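PDB 3SHP: putative acetyltransferase Sthe_0691 from Sphaerobacter thermophilus, which probably transfers an acetyl group from acetyl-coenzyme A to an acceptor molecule, as acetyltransferases of the GNAT type do. Local coordinates for residues 14-19 / 106-111; 22-27 / 31-36; 62-67 / 89-94. All coordinates share one frame; numbering follows the deposited sequence.

Contact 1 (14-19 / 106-111); sequences VYLRAM and LELVVP
Between strand 14-18 and helix segment 106-111, the CA atoms of Leu16 and Leu108 are the nearest pair, 7.8 Å apart. The axis of the strand comes within 8.9 Å of that of helix segment 106-111, and the two directions differ by 46°, so the helix runs askew across the strand. This is a helix laid on the face of a mixed sheet, consistent with the alpha/beta fold of GNAT-type acetyltransferases. Between the layers the side chains that meet are all apolar, branched aliphatic residues that fill space without needing polar partners.

Leu16 lies at the centre of the contact. Its CB points toward the helix, and with CG anti to the carbonyl carbon (chi1 -82°) its two methyls divide the work. CD2 reaches CB of Val109 at 3.9 Å, the two side chains meeting at about a right angle, while CD1 lies 4.2 Å from CD1 of Leu108. A leucine suits this place because its forked tip can touch two successive helix residues at once. Val109, branched at CB, offers a compact, stiff surface to that methyl. Tyr15, between Val14 and Leu16, turns its CB away from the helix, and its OH is hydrogen-bonded to Glu70.

At the beginning of the strand, Val14 completes the apolar row, and its backbone N is hydrogen-bonded by Glu104 from an earlier turn of the same helix. Within the helix, Val110 N still bonds Leu106 O, but Pro111 has no N-H to give to the preceding turn, and the helix is kinked there. Leu108 carries its extended side chain to the strand: CD1 lies 4.0 Å from CG2 of Val14 and touches the carbonyl oxygen, Val14 O, at 3.6 Å.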
loop_
_atom_site.group_PDB
_atom_site.type_symbol
_atom_site.label_atom_id
_atom_site.label_comp_id
_atom_site.label_asym_id
_atom_site.label_seq_id
_atom_site.Cartn_x
_atom_site.Cartn_y
_atom_site.Cartn_z
ATOM N N VAL A 14 22.285 25.528 19.022
ATOM C CA VAL A 14 21.145 25.723 18.145
ATOM C C VAL A 14 20.313 26.951 18.517
ATOM O O VAL A 14 20.385 27.442 19.636
ATOM C CB VAL A 14 20.198 24.489 18.151
ATOM C CG1 VAL A 14 20.982 23.183 17.797
ATOM C CG2 VAL A 14 19.480 24.382 19.489
ATOM N N TYR A 15 19.509 27.419 17.574
ATOM C CA TYR A 15 18.489 28.381 17.907
ATOM C C TYR A 15 17.184 27.985 17.286
ATOM O O TYR A 15 17.161 27.206 16.332
ATOM C CB TYR A 15 18.881 29.805 17.531
ATOM C CG TYR A 15 19.032 30.114 16.069
ATOM C CD1 TYR A 15 17.985 30.685 15.332
ATOM C CD2 TYR A 15 20.249 29.911 15.435
ATOM C CE1 TYR A 15 18.140 31.001 13.989
ATOM C CE2 TYR A 15 20.415 30.228 14.108
ATOM C CZ TYR A 15 19.357 30.770 13.387
ATOM O OH TYR A 15 19.575 31.073 12.047
ATOM N N LEU A 16 16.108 28.494 17.878
ATOM C CA LEU A 16 14.756 28.230 17.448
ATOM C C LEU A 16 14.169 29.507 16.906
ATOM O O LEU A 16 14.354 30.594 17.476
ATOM C CB LEU A 16 13.900 27.710 18.618
ATOM C CG LEU A 16 13.996 26.212 18.975
ATOM C CD1 LEU A 16 15.399 25.672 18.962
ATOM C CD2 LEU A 16 13.410 25.986 20.347
ATOM N N ARG A 17 13.456 29.365 15.796
ATOM C CA ARG A 17 12.763 30.478 15.167
ATOM C C ARG A 17 11.579 29.857 14.430
ATOM O O ARG A 17 11.551 28.668 14.228
ATOM C CB ARG A 17 13.687 31.184 14.169
ATOM C CG ARG A 17 14.341 30.238 13.094
ATOM C CD ARG A 17 14.618 30.997 11.788
ATOM N NE ARG A 17 15.284 30.166 10.788
ATOM C CZ ARG A 17 14.676 29.332 9.936
ATOM N NH1 ARG A 17 13.342 29.193 9.933
ATOM N NH2 ARG A 17 15.418 28.624 9.075
ATOM N N ALA A 18 10.618 30.674 14.030
ATOM C CA ALA A 18 9.466 30.201 13.273
ATOM C C ALA A 18 9.929 29.435 12.038
ATOM O O ALA A 18 10.790 29.904 11.290
ATOM C CB ALA A 18 8.545 31.383 12.886
HETATM N N MSE A 19 9.420 28.224 11.867
HETATM C CA MSE A 19 9.669 27.460 10.644
HETATM C C MSE A 19 8.913 28.143 9.508
HETATM O O MSE A 19 7.762 28.558 9.679
HETATM C CB MSE A 19 9.200 26.016 10.805
HETATM C CG MSE A 19 9.547 25.134 9.625
HETATM SE SE MSE A 19 9.533 23.313 10.208
HETATM C CE MSE A 19 10.475 22.400 8.774
ATOM N N LEU A 106 14.871 21.610 23.750
ATOM C CA LEU A 106 13.883 21.524 24.823
ATOM C C LEU A 106 14.226 22.513 25.943
ATOM O O LEU A 106 13.325 23.169 26.493
ATOM C CB LEU A 106 13.779 20.102 25.367
ATOM C CG LEU A 106 12.742 19.869 26.492
ATOM C CD1 LEU A 106 11.367 20.395 26.090
ATOM C CD2 LEU A 106 12.619 18.392 26.782
ATOM N N GLU A 107 15.515 22.625 26.276
ATOM C CA GLU A 107 15.967 23.622 27.259
ATOM C C GLU A 107 15.551 25.030 26.872
ATOM O O GLU A 107 15.214 25.835 27.735
ATOM C CB GLU A 107 17.492 23.600 27.427
ATOM C CG GLU A 107 18.013 22.363 28.122
ATOM C CD GLU A 107 19.537 22.324 28.240
ATOM O OE1 GLU A 107 20.255 22.990 27.448
ATOM O OE2 GLU A 107 20.016 21.599 29.136
ATOM N N LEU A 108 15.607 25.324 25.580
ATOM C CA LEU A 108 15.292 26.649 25.064
ATOM C C LEU A 108 13.811 26.929 25.054
ATOM O O LEU A 108 13.401 28.008 25.453
ATOM C CB LEU A 108 15.854 26.846 23.645
ATOM C CG LEU A 108 17.378 26.621 23.538
ATOM C CD1 LEU A 108 17.838 26.850 22.126
ATOM C CD2 LEU A 108 18.160 27.503 24.519
ATOM N N VAL A 109 13.015 25.971 24.593
ATOM C CA VAL A 109 11.598 26.221 24.335
ATOM C C VAL A 109 10.752 26.251 25.623
ATOM O O VAL A 109 9.799 27.010 25.698
ATOM C CB VAL A 109 11.007 25.221 23.281
ATOM C CG1 VAL A 109 10.729 23.877 23.900
ATOM C CG2 VAL A 109 9.723 25.771 22.668
ATOM N N VAL A 110 11.111 25.463 26.636
ATOM C CA VAL A 110 10.299 25.397 27.870
ATOM C C VAL A 110 10.199 26.727 28.639
ATOM O O VAL A 110 9.086 27.189 28.947
ATOM C CB VAL A 110 10.705 24.204 28.798
ATOM C CG1 VAL A 110 9.951 24.270 30.166
ATOM C CG2 VAL A 110 10.392 22.895 28.120
ATOM N N PRO A 111 11.340 27.382 28.924
ATOM C CA PRO A 111 11.185 28.632 29.672
ATOM C C PRO A 111 10.368 29.671 28.895
ATOM O O PRO A 111 9.614 30.448 29.520
ATOM C CB PRO A 111 12.628 29.133 29.854
ATOM C CG PRO A 111 13.501 27.940 29.588
ATOM C CD PRO A 111 12.748 27.120 28.572
#

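Contact 2 (22-27 / 31-36); sequences DDKHHA and FDSRFP. With SRT (S,R meso-tartaric acid), chain C.
CG of Phe31 stands opposite the backbone N (chi1 180°), which carries the ring toward the helix and Lys24. In Lys24, CG lies anti to the carbonyl carbon (chi1 -64°), which brings it 4.1 Å from CE2 of Phe31, the two side chains crossing obliquely; CD passes 3.7 Å from Ser33 OG. The long lysine suits this place because its methylenes pack indoors while the chain, bent at chi3, takes NZ on to a salt bridge with Asp96 of a second subunit. With an alanine here, that aspartate would probably lose its salt-bridge mate and the Phe31 ring its aliphatic neighbour.

Just after the helix, Phe31 N donates to Ala27 O at 2.6 Å, closing the turn, and the small Ala27 lets its CB approach CB of Phe31 to 3.8 Å. A water lies within hydrogen-bonding distance of Lys24 O, Phe31 O and Ser33 OG, between polar atoms of both segments. Beyond it, Asp32 forms an Asx turn: OD1 takes Arg34 N from above the carboxylate plane and also Arg34 NE on its syn side. Arg34 NH2 reaches OD2 at 2.9 Å, so the guanidinium grips both oxygens side-on. Phe35 then presents CZ to O4 of the bound meso-tartaric acid at 3.6 Å, in a pocket shared with Arg58 and Trp59.

The turn leaving helix 21-26 thus lies against the sheet, Phe31 resting on Leu61 of strand 58-66 and on Ser75 and Arg77 of strand 72-80.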
loop_
_atom_site.group_PDB
_atom_site.type_symbol
_atom_site.label_atom_id
_atom_site.label_comp_id
_atom_site.label_asym_id
_atom_site.label_seq_id
_atom_site.Cartn_x
_atom_site.Cartn_y
_atom_site.Cartn_z
ATOM N N ASP A 22 10.186 27.569 3.128
ATOM C CA ASP A 22 11.517 27.190 2.688
ATOM C C ASP A 22 12.089 25.998 3.490
ATOM O O ASP A 22 12.564 25.014 2.911
ATOM C CB ASP A 22 12.433 28.391 2.863
ATOM C CG ASP A 22 13.520 28.426 1.859
ATOM O OD1 ASP A 22 13.184 28.631 0.656
ATOM O OD2 ASP A 22 14.706 28.271 2.269
ATOM N N ASP A 23 12.029 26.082 4.814
ATOM C CA ASP A 23 12.432 24.956 5.654
ATOM C C ASP A 23 11.700 23.653 5.310
ATOM O O ASP A 23 12.326 22.593 5.146
ATOM C CB ASP A 23 12.191 25.273 7.125
ATOM C CG ASP A 23 12.915 26.538 7.585
ATOM O OD1 ASP A 23 14.011 26.848 7.061
ATOM O OD2 ASP A 23 12.393 27.206 8.493
ATOM N N LYS A 24 10.369 23.748 5.230
ATOM C CA LYS A 24 9.515 22.598 5.003
ATOM C C LYS A 24 9.848 21.934 3.681
ATOM O O LYS A 24 9.923 20.700 3.598
ATOM C CB LYS A 24 8.022 22.991 5.093
ATOM C CG LYS A 24 7.653 23.485 6.504
ATOM C CD LYS A 24 6.177 23.563 6.767
ATOM C CE LYS A 24 5.586 24.889 6.398
ATOM N NZ LYS A 24 4.120 24.880 6.755
ATOM N N HIS A 25 10.086 22.759 2.666
ATOM C CA HIS A 25 10.395 22.251 1.354
ATOM C C HIS A 25 11.729 21.484 1.381
ATOM O O HIS A 25 11.778 20.308 0.984
ATOM C CB HIS A 25 10.402 23.374 0.306
ATOM C CG HIS A 25 10.749 22.902 -1.071
ATOM N ND1 HIS A 25 9.811 22.377 -1.936
ATOM C CD2 HIS A 25 11.933 22.869 -1.731
ATOM C CE1 HIS A 25 10.400 22.049 -3.073
ATOM N NE2 HIS A 25 11.689 22.330 -2.971
ATOM N N HIS A 26 12.800 22.139 1.843
ATOM C CA HIS A 26 14.120 21.481 1.916
ATOM C C HIS A 26 14.081 20.166 2.697
ATOM O O HIS A 26 14.694 19.168 2.283
ATOM C CB HIS A 26 15.190 22.390 2.523
ATOM C CG HIS A 26 16.561 21.782 2.502
ATOM N ND1 HIS A 26 17.085 21.083 3.570
ATOM C CD2 HIS A 26 17.507 21.750 1.530
ATOM C CE1 HIS A 26 18.298 20.661 3.261
ATOM N NE2 HIS A 26 18.578 21.053 2.029
ATOM N N ALA A 27 13.343 20.169 3.807
ATOM C CA ALA A 27 13.306 19.015 4.701
ATOM C C ALA A 27 12.254 17.961 4.302
ATOM O O ALA A 27 12.017 16.986 5.051
ATOM C CB ALA A 27 13.072 19.481 6.118
ATOM N N PHE A 31 10.656 15.544 6.745
ATOM C CA PHE A 31 9.694 16.272 7.551
ATOM C C PHE A 31 8.315 16.206 6.936
ATOM O O PHE A 31 8.121 16.636 5.810
ATOM C CB PHE A 31 10.108 17.709 7.767
ATOM C CG PHE A 31 9.125 18.486 8.597
ATOM C CD1 PHE A 31 9.058 18.296 9.968
ATOM C CD2 PHE A 31 8.241 19.390 7.996
ATOM C CE1 PHE A 31 8.135 19.005 10.742
ATOM C CE2 PHE A 31 7.316 20.119 8.765
ATOM C CZ PHE A 31 7.262 19.912 10.143
ATOM N N ASP A 32 7.360 15.675 7.689
ATOM C CA ASP A 32 6.014 15.506 7.184
ATOM C C ASP A 32 5.268 16.768 7.567
ATOM O O ASP A 32 5.088 17.047 8.734
ATOM C CB ASP A 32 5.372 14.271 7.815
ATOM C CG ASP A 32 4.032 13.912 7.203
ATOM O OD1 ASP A 32 3.536 14.629 6.312
ATOM O OD2 ASP A 32 3.472 12.868 7.614
ATOM N N SER A 33 4.869 17.535 6.566
ATOM C CA SER A 33 4.116 18.754 6.772
ATOM C C SER A 33 2.662 18.522 7.137
ATOM O O SER A 33 1.993 19.456 7.599
ATOM C CB SER A 33 4.133 19.556 5.491
ATOM O OG SER A 33 5.357 20.241 5.426
ATOM N N ARG A 34 2.162 17.309 6.917
ATOM C CA ARG A 34 0.756 17.061 7.161
ATOM C C ARG A 34 0.498 17.071 8.662
ATOM O O ARG A 34 1.403 16.798 9.462
ATOM C CB ARG A 34 0.306 15.751 6.512
ATOM C CG ARG A 34 0.646 15.633 5.010
ATOM C CD ARG A 34 0.368 14.196 4.540
ATOM N NE ARG A 34 1.151 13.233 5.329
ATOM C CZ ARG A 34 1.070 11.912 5.231
ATOM N NH1 ARG A 34 0.230 11.356 4.372
ATOM N NH2 ARG A 34 1.825 11.146 6.008
ATOM N N PHE A 35 -0.718 17.456 9.039
ATOM C CA PHE A 35 -1.033 17.583 10.454
ATOM C C PHE A 35 -1.287 16.241 11.106
ATOM O O PHE A 35 -1.974 15.391 10.539
ATOM C CB PHE A 35 -2.198 18.543 10.689
ATOM C CG PHE A 35 -1.783 19.989 10.630
ATOM C CD1 PHE A 35 -1.274 20.633 11.766
ATOM C CD2 PHE A 35 -1.842 20.693 9.419
ATOM C CE1 PHE A 35 -0.860 21.976 11.731
ATOM C CE2 PHE A 35 -1.420 22.029 9.366
ATOM C CZ PHE A 35 -0.928 22.675 10.535
ATOM N N PRO A 36 -0.713 16.043 12.296
ATOM C CA PRO A 36 -1.097 14.890 13.116
ATOM C C PRO A 36 -2.372 15.257 13.894
ATOM O O PRO A 36 -2.843 16.406 13.790
ATOM C CB PRO A 36 0.103 14.733 14.066
ATOM C CG PRO A 36 0.565 16.158 14.278
ATOM C CD PRO A 36 0.250 16.922 12.978
HETATM O O1 SRT C . -4.272 26.245 12.129
HETATM O O11 SRT C . -3.031 27.156 13.668
HETATM C C1 SRT C . -3.139 26.574 12.554
HETATM C C2 SRT C . -1.917 26.233 11.694
HETATM O O2 SRT C . -0.688 26.248 12.442
HETATM C C3 SRT C . -1.679 27.187 10.518
HETATM O O3 SRT C . -2.849 27.957 10.233
HETATM C C4 SRT C . -1.196 26.440 9.287
HETATM O O4 SRT C . -1.947 25.607 8.713
HETATM O O41 SRT C . -0.044 26.688 8.860
HETATM O O HOH W 1 7.449 19.265 4.303
#

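Contact 3 (62-67 / 89-94); sequences LAIVRR and FHMAPW
Two strands of the central mixed sheet, 58-66 and 84-91, meet here across the strand that separates them, 72-80. Too far apart to pair, with the CA atoms of Ile64 and Met91 at 8.5 Å, they touch through long side chains.

Ile64 makes the inner half of the contact. Its CB points toward the other strand; CG1, opposite the carbonyl carbon (chi1 -57°), is aimed across, and chi2 of 168° extends the chain to place CD1 beside two partners. That methyl sits 3.8 Å from SE of Met91, which is present as selenomethionine, and 4.0 Å from CD1 of Phe89, approaching the ring at its edge. Both approaches are at about a right angle. In Met91 the bend at chi2 turns the selenium toward the methyl. Phe89 offers the edge of its ring, and isoleucine fits because its slender end reaches a partner two strands away.

Beyond strand 84-91 the contact takes on a charged group. Arg66 and Trp94 come from opposite directions, NH1 standing 4.0 Å from CZ3 at the indole edge, with the two flat groups inclined by 58°. NH1 also makes a salt bridge with Asp69, while NH2 makes one with Glu21 of a third subunit, so two carboxylates hold the guanidinium. CB of Ala92 lies 3.4 Å above one face of the indole, toward its rim, and His25 of the third subunit stacks on Trp94.

Helix 98-116 covers the apolar part through Ala105, Arg102 and Leu106. Strand 84-91 leads into that helix and then into the parallel strand 121-127, a beta-alpha-beta crossover of the kind found at the heart of GNAT-type acetyltransferase domains.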
loop_
_atom_site.group_PDB
_atom_site.type_symbol
_atom_site.label_atom_id
_atom_site.label_comp_id
_atom_site.label_asym_id
_atom_site.label_seq_id
_atom_site.Cartn_x
_atom_site.Cartn_y
_atom_site.Cartn_z
ATOM N N LEU A 62 8.365 25.505 15.070
ATOM C CA LEU A 62 9.636 26.150 15.241
ATOM C C LEU A 62 10.704 25.303 14.555
ATOM O O LEU A 62 10.732 24.077 14.730
ATOM C CB LEU A 62 9.965 26.300 16.729
ATOM C CG LEU A 62 9.021 27.157 17.594
ATOM C CD1 LEU A 62 9.508 27.184 19.026
ATOM C CD2 LEU A 62 8.908 28.595 17.047
ATOM N N ALA A 63 11.557 25.941 13.762
ATOM C CA ALA A 63 12.722 25.274 13.224
ATOM C C ALA A 63 13.806 25.228 14.273
ATOM O O ALA A 63 14.007 26.200 15.024
ATOM C CB ALA A 63 13.231 26.032 12.023
ATOM N N ILE A 64 14.528 24.121 14.328
ATOM C CA ILE A 64 15.709 24.074 15.183
ATOM C C ILE A 64 16.900 24.236 14.238
ATOM O O ILE A 64 17.065 23.449 13.293
ATOM C CB ILE A 64 15.789 22.762 15.948
ATOM C CG1 ILE A 64 14.513 22.551 16.792
ATOM C CG2 ILE A 64 17.093 22.687 16.789
ATOM C CD1 ILE A 64 14.383 21.107 17.358
ATOM N N VAL A 65 17.707 25.268 14.464
ATOM C CA VAL A 65 18.719 25.657 13.486
ATOM C C VAL A 65 20.093 25.559 14.119
ATOM O O VAL A 65 20.340 26.143 15.169
ATOM C CB VAL A 65 18.478 27.109 12.945
ATOM C CG1 VAL A 65 19.518 27.496 11.901
ATOM C CG2 VAL A 65 17.051 27.293 12.385
ATOM N N ARG A 66 20.990 24.804 13.485
ATOM C CA ARG A 66 22.348 24.706 13.987
ATOM C C ARG A 66 23.094 25.973 13.655
ATOM O O ARG A 66 23.203 26.351 12.493
ATOM C CB ARG A 66 23.083 23.487 13.425
ATOM C CG ARG A 66 24.410 23.215 14.107
ATOM C CD ARG A 66 24.960 21.852 13.762
ATOM N NE ARG A 66 24.951 21.572 12.318
ATOM C CZ ARG A 66 25.019 20.353 11.792
ATOM N NH1 ARG A 66 25.007 20.205 10.476
ATOM N NH2 ARG A 66 25.120 19.290 12.579
ATOM N N ARG A 67 23.599 26.622 14.703
ATOM C CA ARG A 67 24.333 27.872 14.601
ATOM C C ARG A 67 25.590 27.803 13.701
ATOM O O ARG A 67 25.768 28.662 12.836
ATOM C CB ARG A 67 24.696 28.386 16.015
ATOM C CG ARG A 67 23.431 28.675 16.928
ATOM C CD ARG A 67 23.788 29.193 18.309
ATOM N NE ARG A 67 24.797 30.246 18.225
ATOM C CZ ARG A 67 25.594 30.628 19.224
ATOM N NH1 ARG A 67 25.504 30.062 20.426
ATOM N NH2 ARG A 67 26.492 31.595 19.019
ATOM N N PHE A 89 9.149 16.715 19.025
ATOM C CA PHE A 89 10.284 17.140 18.215
ATOM C C PHE A 89 10.453 16.148 17.085
ATOM O O PHE A 89 10.192 14.955 17.267
ATOM C CB PHE A 89 11.571 17.159 19.053
ATOM C CG PHE A 89 11.522 18.107 20.218
ATOM C CD1 PHE A 89 11.919 19.429 20.073
ATOM C CD2 PHE A 89 11.067 17.679 21.457
ATOM C CE1 PHE A 89 11.875 20.313 21.145
ATOM C CE2 PHE A 89 11.005 18.557 22.540
ATOM C CZ PHE A 89 11.422 19.882 22.387
ATOM N N HIS A 90 10.896 16.642 15.936
ATOM C CA HIS A 90 11.205 15.810 14.786
ATOM C C HIS A 90 12.619 16.203 14.385
ATOM O O HIS A 90 12.820 17.311 13.913
ATOM C CB HIS A 90 10.261 16.100 13.617
ATOM C CG HIS A 90 8.817 15.825 13.899
ATOM N ND1 HIS A 90 8.257 14.570 13.762
ATOM C CD2 HIS A 90 7.811 16.645 14.291
ATOM C CE1 HIS A 90 6.972 14.628 14.069
ATOM N NE2 HIS A 90 6.675 15.877 14.386
HETATM N N MSE A 91 13.598 15.327 14.586
HETATM C CA MSE A 91 14.999 15.669 14.254
HETATM C C MSE A 91 15.377 15.078 12.899
HETATM O O MSE A 91 14.842 14.047 12.521
HETATM C CB MSE A 91 15.962 15.156 15.333
HETATM C CG MSE A 91 15.538 15.563 16.745
HETATM SE SE MSE A 91 15.380 17.498 16.972
HETATM C CE MSE A 91 17.248 17.920 16.784
ATOM N N ALA A 92 16.284 15.724 12.169
ATOM C CA ALA A 92 16.719 15.187 10.886
ATOM C C ALA A 92 17.386 13.832 11.103
ATOM O O ALA A 92 18.160 13.662 12.032
ATOM C CB ALA A 92 17.662 16.145 10.167
ATOM N N PRO A 93 17.050 12.854 10.260
ATOM C CA PRO A 93 17.601 11.504 10.371
ATOM C C PRO A 93 19.099 11.418 10.052
ATOM O O PRO A 93 19.761 10.482 10.521
ATOM C CB PRO A 93 16.793 10.696 9.325
ATOM C CG PRO A 93 16.387 11.738 8.304
ATOM C CD PRO A 93 16.077 12.963 9.163
ATOM N N TRP A 94 19.617 12.367 9.274
ATOM C CA TRP A 94 21.045 12.400 8.945
ATOM C C TRP A 94 21.915 12.956 10.079
ATOM O O TRP A 94 23.138 12.970 9.962
ATOM C CB TRP A 94 21.305 13.198 7.667
ATOM C CG TRP A 94 20.617 14.554 7.591
ATOM C CD1 TRP A 94 19.442 14.843 6.947
ATOM C CD2 TRP A 94 21.077 15.798 8.155
ATOM N NE1 TRP A 94 19.154 16.187 7.064
ATOM C CE2 TRP A 94 20.132 16.796 7.798
ATOM C CE3 TRP A 94 22.206 16.169 8.902
ATOM C CZ2 TRP A 94 20.256 18.127 8.190
ATOM C CZ3 TRP A 94 22.347 17.504 9.286
ATOM C CH2 TRP A 94 21.359 18.473 8.934
#

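How the contacts relate
Along the chain, contact 1 encloses the other two: its segments close a loop inside which contact 2 comes first and contact 3 follows. The centres of contacts 1 and 3 are about 10 Å apart. They share the sheet, since strands 14-18 and 58-66 are antiparallel neighbours, joined by Tyr15 O to Val65 N; contact 1 includes helix 98-116, and contact 3 is covered by it. Contact 2 lies about 12 Å from contact 3 and 18 Å from contact 1, by centres. Arg17 NH1 joins it to strand 14-18 through a salt bridge to Asp23 OD2 at 2.6 Å. Together they connect the sheet and its helix to a loop lining the tartrate pocket and to neighbouring subunits.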